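Local structure of putative invasin (Yersinia pseudotuberculosis IP 31758, 5N40) at residues A[194-199]-A[227-232]; A[151-156]-A[221-226]. The protein probably acts as a bacterial surface adhesin of the invasin family, with immunoglobulin-like domains carrying a C-type lectin-like adhesion domain. The protein carries 1 engineered substitution. All blocks are in the same frame, centred on the assembly; numbering follows the deposited sequence.

Contact 1: A[194-199]-A[227-232]; sequences IGVQTT and ASMWGN
Met-229 and Trp-230 meet segment 194-199 with CG of each anti to its own carbonyl carbon (chi1 -61° for Trp-230), and Met-229 then folds back on itself through chi2 and chi3. The folded chain brings CE beside the backbone of 194-199: this methyl lies 3.4 Å from Ile-194 O, and it also touches Ile-194 CG1 and Val-196 CG1, each at 4.0 Å. Val-196 runs alongside the methionine in the same direction, whereas Ile-194 crosses it at a slant. One backbone hydrogen bond joins the segments, from Trp-230 N to Gly-195 O (2.9 Å). It is nearly straight at the hydrogen (168°), yet the donor stands above the carbonyl plane. The same Gly-195 O lies at the edge of the indole, in its plane, 3.4 Å from CD1. Gly-195, with no side chain, lets the two backbones come close, its CA 4.6 Å from Trp-230 CA. Farther along, Gln-197 lies beside the indole, pointing the same way; its CB is 3.7 Å from Trp-230 NE1, and its amide is turned 26° from the ring plane. Thr-215 and Asn-217 of strand 209-217 and Arg-153 also touch the indole. Glu-265 accepts hydrogen bonds from the backbone N atoms of Ser-228 and Met-229. The contact thus combines one backbone hydrogen bond with methyl and indole carbons packed against carbonyl oxygens; one carbonyl accepts the N-H of Trp-230 and also lies against the indole edge, which implies a close-fitting join between the end of the immunoglobulin-like sheet and the loop after strand 209-217.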
loop_
_atom_site.group_PDB
_atom_site.type_symbol
_atom_site.label_atom_id
_atom_site.label_comp_id
_atom_site.label_asym_id
_atom_site.label_seq_id
_atom_site.Cartn_x
_atom_site.Cartn_y
_atom_site.Cartn_z
ATOM N N ILE A 194 8.138 6.047 9.847
ATOM C CA ILE A 194 8.882 7.126 10.483
ATOM C C ILE A 194 8.711 8.455 9.740
ATOM O O ILE A 194 9.458 9.393 9.977
ATOM C CB ILE A 194 10.370 6.755 10.653
ATOM C CG1 ILE A 194 11.086 6.587 9.305
ATOM C CG2 ILE A 194 10.480 5.478 11.489
ATOM C CD1 ILE A 194 12.589 6.357 9.442
ATOM N N GLY A 195 7.715 8.550 8.855
ATOM C CA GLY A 195 7.420 9.790 8.157
ATOM C C GLY A 195 7.909 9.809 6.723
ATOM O O GLY A 195 8.656 10.708 6.319
ATOM N N VAL A 196 7.478 8.826 5.937
ATOM C CA VAL A 196 8.023 8.629 4.603
ATOM C C VAL A 196 6.903 8.562 3.570
ATOM O O VAL A 196 5.746 8.252 3.871
ATOM C CB VAL A 196 8.905 7.359 4.524
ATOM C CG1 VAL A 196 10.121 7.513 5.415
ATOM C CG2 VAL A 196 8.127 6.120 4.926
ATOM N N GLN A 197 7.287 8.859 2.329
ATOM C CA GLN A 197 6.450 8.674 1.154
ATOM C C GLN A 197 6.853 7.356 0.506
ATOM O O GLN A 197 8.011 7.188 0.110
ATOM C CB GLN A 197 6.631 9.834 0.176
ATOM C CG GLN A 197 5.889 9.699 -1.137
ATOM C CD GLN A 197 6.440 10.617 -2.208
ATOM O OE1 GLN A 197 7.258 10.207 -3.043
ATOM N NE2 GLN A 197 5.985 11.854 -2.209
ATOM N N THR A 198 5.907 6.428 0.418
ATOM C CA THR A 198 6.158 5.099 -0.118
ATOM C C THR A 198 5.486 4.974 -1.476
ATOM O O THR A 198 4.300 5.283 -1.620
ATOM C CB THR A 198 5.641 4.019 0.832
ATOM O OG1 THR A 198 6.266 4.175 2.115
ATOM C CG2 THR A 198 5.939 2.616 0.281
ATOM N N THR A 199 6.241 4.515 -2.467
ATOM C CA THR A 199 5.680 4.232 -3.781
ATOM C C THR A 199 5.267 2.768 -3.803
ATOM O O THR A 199 6.112 1.874 -3.685
ATOM C CB THR A 199 6.689 4.528 -4.886
ATOM O OG1 THR A 199 7.086 5.902 -4.820
ATOM C CG2 THR A 199 6.076 4.236 -6.251
ATOM N N ALA A 227 11.165 20.502 6.610
ATOM C CA ALA A 227 11.404 19.354 7.471
ATOM C C ALA A 227 12.039 18.215 6.687
ATOM O O ALA A 227 11.859 18.091 5.471
ATOM C CB ALA A 227 10.091 18.876 8.098
ATOM N N SER A 228 12.789 17.375 7.401
ATOM C CA SER A 228 13.407 16.207 6.776
ATOM C C SER A 228 12.369 15.136 6.460
ATOM O O SER A 228 12.354 14.578 5.357
ATOM C CB SER A 228 14.494 15.642 7.689
ATOM O OG SER A 228 15.590 16.538 7.801
ATOM N N MET A 229 11.502 14.835 7.419
ATOM C CA MET A 229 10.478 13.813 7.278
ATOM C C MET A 229 9.118 14.448 7.022
ATOM O O MET A 229 8.915 15.655 7.195
ATOM C CB MET A 229 10.415 12.942 8.541
ATOM C CG MET A 229 11.766 12.586 9.149
ATOM S SD MET A 229 12.878 11.722 8.019
ATOM C CE MET A 229 11.992 10.194 7.782
ATOM N N TRP A 230 8.168 13.599 6.633
ATOM C CA TRP A 230 6.774 14.010 6.496
ATOM C C TRP A 230 6.094 13.906 7.858
ATOM O O TRP A 230 6.026 12.813 8.430
ATOM C CB TRP A 230 6.056 13.129 5.479
ATOM C CG TRP A 230 6.623 13.185 4.102
ATOM C CD1 TRP A 230 7.563 12.352 3.558
ATOM C CD2 TRP A 230 6.265 14.111 3.077
ATOM N NE1 TRP A 230 7.814 12.713 2.256
ATOM C CE2 TRP A 230 7.030 13.792 1.937
ATOM C CE3 TRP A 230 5.376 15.190 3.015
ATOM C CZ2 TRP A 230 6.932 14.513 0.752
ATOM C CZ3 TRP A 230 5.276 15.900 1.837
ATOM C CH2 TRP A 230 6.051 15.562 0.722
ATOM N N GLY A 231 5.562 15.026 8.371
ATOM C CA GLY A 231 5.093 15.069 9.744
ATOM C C GLY A 231 3.808 15.859 9.915
ATOM O O GLY A 231 3.365 16.571 9.012
ATOM N N ASN A 232 3.215 15.721 11.109
ATOM C CA ASN A 232 2.029 16.490 11.486
ATOM C C ASN A 232 2.129 16.970 12.927
ATOM O O ASN A 232 1.140 16.971 13.663
ATOM C CB ASN A 232 0.749 15.670 11.306
ATOM C CG ASN A 232 0.669 14.501 12.267
ATOM O OD1 ASN A 232 1.662 13.810 12.498
ATOM N ND2 ASN A 232 -0.514 14.273 12.840
#

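Contact 2: A[151-156]-A[221-226]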
loop_
_atom_site.group_PDB
_atom_site.type_symbol
_atom_site.label_atom_id
_atom_site.label_comp_id
_atom_site.label_asym_id
_atom_site.label_seq_id
_atom_site.Cartn_x
_atom_site.Cartn_y
_atom_site.Cartn_z
ATOM N N VAL A 151 11.098 7.515 0.389
ATOM C CA VAL A 151 11.898 8.726 0.530
ATOM C C VAL A 151 11.328 9.584 1.654
ATOM O O VAL A 151 10.162 9.463 2.030
ATOM C CB VAL A 151 11.959 9.559 -0.772
ATOM C CG1 VAL A 151 12.608 8.753 -1.897
ATOM C CG2 VAL A 151 10.560 10.043 -1.183
ATOM N N ASN A 152 12.169 10.466 2.179
ATOM C CA ASN A 152 11.719 11.446 3.161
ATOM C C ASN A 152 11.188 12.664 2.401
ATOM O O ASN A 152 10.877 12.574 1.210
ATOM C CB ASN A 152 12.846 11.747 4.164
ATOM C CG ASN A 152 14.017 12.509 3.556
ATOM O OD1 ASN A 152 14.002 12.898 2.389
ATOM N ND2 ASN A 152 15.055 12.718 4.366
ATOM N N ARG A 153 11.036 13.804 3.075
ATOM C CA ARG A 153 10.466 14.979 2.429
ATOM C C ARG A 153 11.488 15.760 1.607
ATOM O O ARG A 153 11.103 16.702 0.903
ATOM C CB ARG A 153 9.827 15.884 3.490
ATOM C CG ARG A 153 9.008 17.014 2.916
ATOM C CD ARG A 153 8.040 17.613 3.927
ATOM N NE ARG A 153 7.102 18.501 3.246
ATOM C CZ ARG A 153 6.017 19.039 3.790
ATOM N NH1 ARG A 153 5.699 18.815 5.059
ATOM N NH2 ARG A 153 5.240 19.814 3.046
ATOM N N GLN A 154 12.768 15.377 1.659
ATOM C CA GLN A 154 13.825 16.024 0.894
ATOM C C GLN A 154 14.406 15.102 -0.175
ATOM O O GLN A 154 15.549 15.293 -0.604
ATOM C CB GLN A 154 14.924 16.521 1.832
ATOM C CG GLN A 154 14.413 17.471 2.918
ATOM C CD GLN A 154 13.744 18.699 2.339
ATOM O OE1 GLN A 154 14.120 19.175 1.266
ATOM N NE2 GLN A 154 12.741 19.216 3.040
ATOM N N ASN A 155 13.633 14.114 -0.616
ATOM C CA ASN A 155 14.006 13.200 -1.691
ATOM C C ASN A 155 15.141 12.265 -1.306
ATOM O O ASN A 155 15.798 11.702 -2.183
ATOM C CB ASN A 155 14.387 13.966 -2.958
ATOM C CG ASN A 155 14.235 13.127 -4.212
ATOM O OD1 ASN A 155 13.274 12.372 -4.349
ATOM N ND2 ASN A 155 15.191 13.244 -5.128
ATOM N N SER A 156 15.394 12.086 -0.026
ATOM C CA SER A 156 16.466 11.182 0.377
ATOM C C SER A 156 15.906 9.778 0.578
ATOM O O SER A 156 14.854 9.629 1.204
ATOM C CB SER A 156 17.132 11.658 1.661
ATOM O OG SER A 156 18.242 10.830 1.974
ATOM N N SER A 221 7.681 15.162 13.483
ATOM C CA SER A 221 8.206 16.095 12.505
ATOM C C SER A 221 7.185 17.188 12.219
ATOM O O SER A 221 5.984 16.905 12.116
ATOM C CB SER A 221 8.559 15.383 11.188
ATOM O OG SER A 221 9.759 14.648 11.311
ATOM N N PRO A 222 7.615 18.430 12.066
ATOM C CA PRO A 222 6.653 19.482 11.719
ATOM C C PRO A 222 6.221 19.380 10.263
ATOM O O PRO A 222 6.959 18.888 9.401
ATOM C CB PRO A 222 7.423 20.771 11.993
ATOM C CG PRO A 222 8.850 20.403 11.807
ATOM C CD PRO A 222 8.990 18.946 12.166
ATOM N N ASP A 223 5.001 19.856 9.997
ATOM C CA ASP A 223 4.463 19.906 8.637
ATOM C C ASP A 223 5.003 21.168 7.978
ATOM O O ASP A 223 4.335 22.200 7.877
ATOM C CB ASP A 223 2.940 19.880 8.643
ATOM C CG ASP A 223 2.351 19.834 7.237
ATOM O OD1 ASP A 223 3.096 19.531 6.278
ATOM O OD2 ASP A 223 1.138 20.103 7.088
ATOM N N SER A 224 6.258 21.074 7.554
ATOM C CA SER A 224 6.979 22.168 6.923
ATOM C C SER A 224 7.724 21.620 5.719
ATOM O O SER A 224 8.300 20.534 5.786
ATOM C CB SER A 224 7.981 22.812 7.886
ATOM O OG SER A 224 8.952 23.558 7.174
ATOM N N ALA A 225 7.720 22.371 4.618
ATOM C CA ALA A 225 8.482 21.947 3.451
ATOM C C ALA A 225 9.976 21.852 3.745
ATOM O O ALA A 225 10.704 21.207 2.981
ATOM C CB ALA A 225 8.232 22.906 2.283
ATOM N N GLN A 226 10.444 22.468 4.841
ATOM C CA GLN A 226 11.847 22.417 5.237
ATOM C C GLN A 226 12.169 21.248 6.157
ATOM O O GLN A 226 13.345 21.035 6.467
ATOM C CB GLN A 226 12.252 23.715 5.946
ATOM C CG GLN A 226 12.073 24.970 5.118
ATOM C CD GLN A 226 12.452 26.215 5.891
ATOM O OE1 GLN A 226 11.665 26.730 6.686
ATOM N NE2 GLN A 226 13.666 26.705 5.664
HETATM O O HOH W 1 6.830 17.414 7.191
HETATM O O HOH W 2 2.629 20.902 3.834
#
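The guanidinium of Arg-153 rests one face on the backbone of segment 221-226, with Ser-224 O 3.0 Å above its plane and Ala-225 CA on the same face, both displaced toward the rim. Around its edge, in the plane, lie Asp-223 OD1 and two waters. NH1 forms a salt bridge with Asp-223 OD1 (3.0 Å), met nearly along the C-O axis with an N-H...O angle of 164°; the carboxylate plane is turned 31° from the guanidinium. One water links NH1 to Pro-222 O, and the other links NH2 to Asp-223 OD1. Ser-224 O approaches NH1 closely, but the angle is too poor for a hydrogen bond. The arginine reaches segment 221-226 because its chain is extended from CG to NE, with CG anti to the backbone N (chi1 -170°). Gln-154 instead bends at chi2, and its NE2 donates to Ala-225 O (2.8 Å), with the acceptor close to the amide plane; NE2 also bonds Ala-227 O. Both donors project from a type I turn, Asn-152 to Asn-155. Asn-152 OD1 accepts from Gln-154 N (2.9 Å), an Asx turn, and, on the opposite face of its amide plane, from Ser-156 N just past the type I turn. In segment 221-226, Ser-224 OG accepts from Gln-226 N (3.0 Å) in an ST turn. Asp-223 OD1 also makes a salt bridge, its stronger one, with Arg-116, so two arginines would be expected to stabilise its negative charge. The contact lies at the surface between two loops: segment 151-156 comes at the end of strand 142-151, the loop holding 221-226 comes after strand 209-217, and Arg-116 belongs to strand 116-118, an outer strand of the same sheet.

Overall arrangement
Contacts 1 and 2 lie side by side, their centres about 6 Å apart, in the junction between the immunoglobulin-like and adhesion domains. Both use the linker that leaves strand 209-217: segments 221-226 and 227-232 follow each other directly, while 151-156 and 194-199 come from the ends of neighbouring antiparallel strands of one sheet. Contact 1 is partly buried and packs Met-229 and Trp-230 around one backbone hydrogen bond; contact 2 is a surface contact, built on charge, side-chain amide and water. They meet directly where Arg-153 N probably bonds Ser-228 O, and Arg-153 also touches Trp-230, joining the polar outside to the indole.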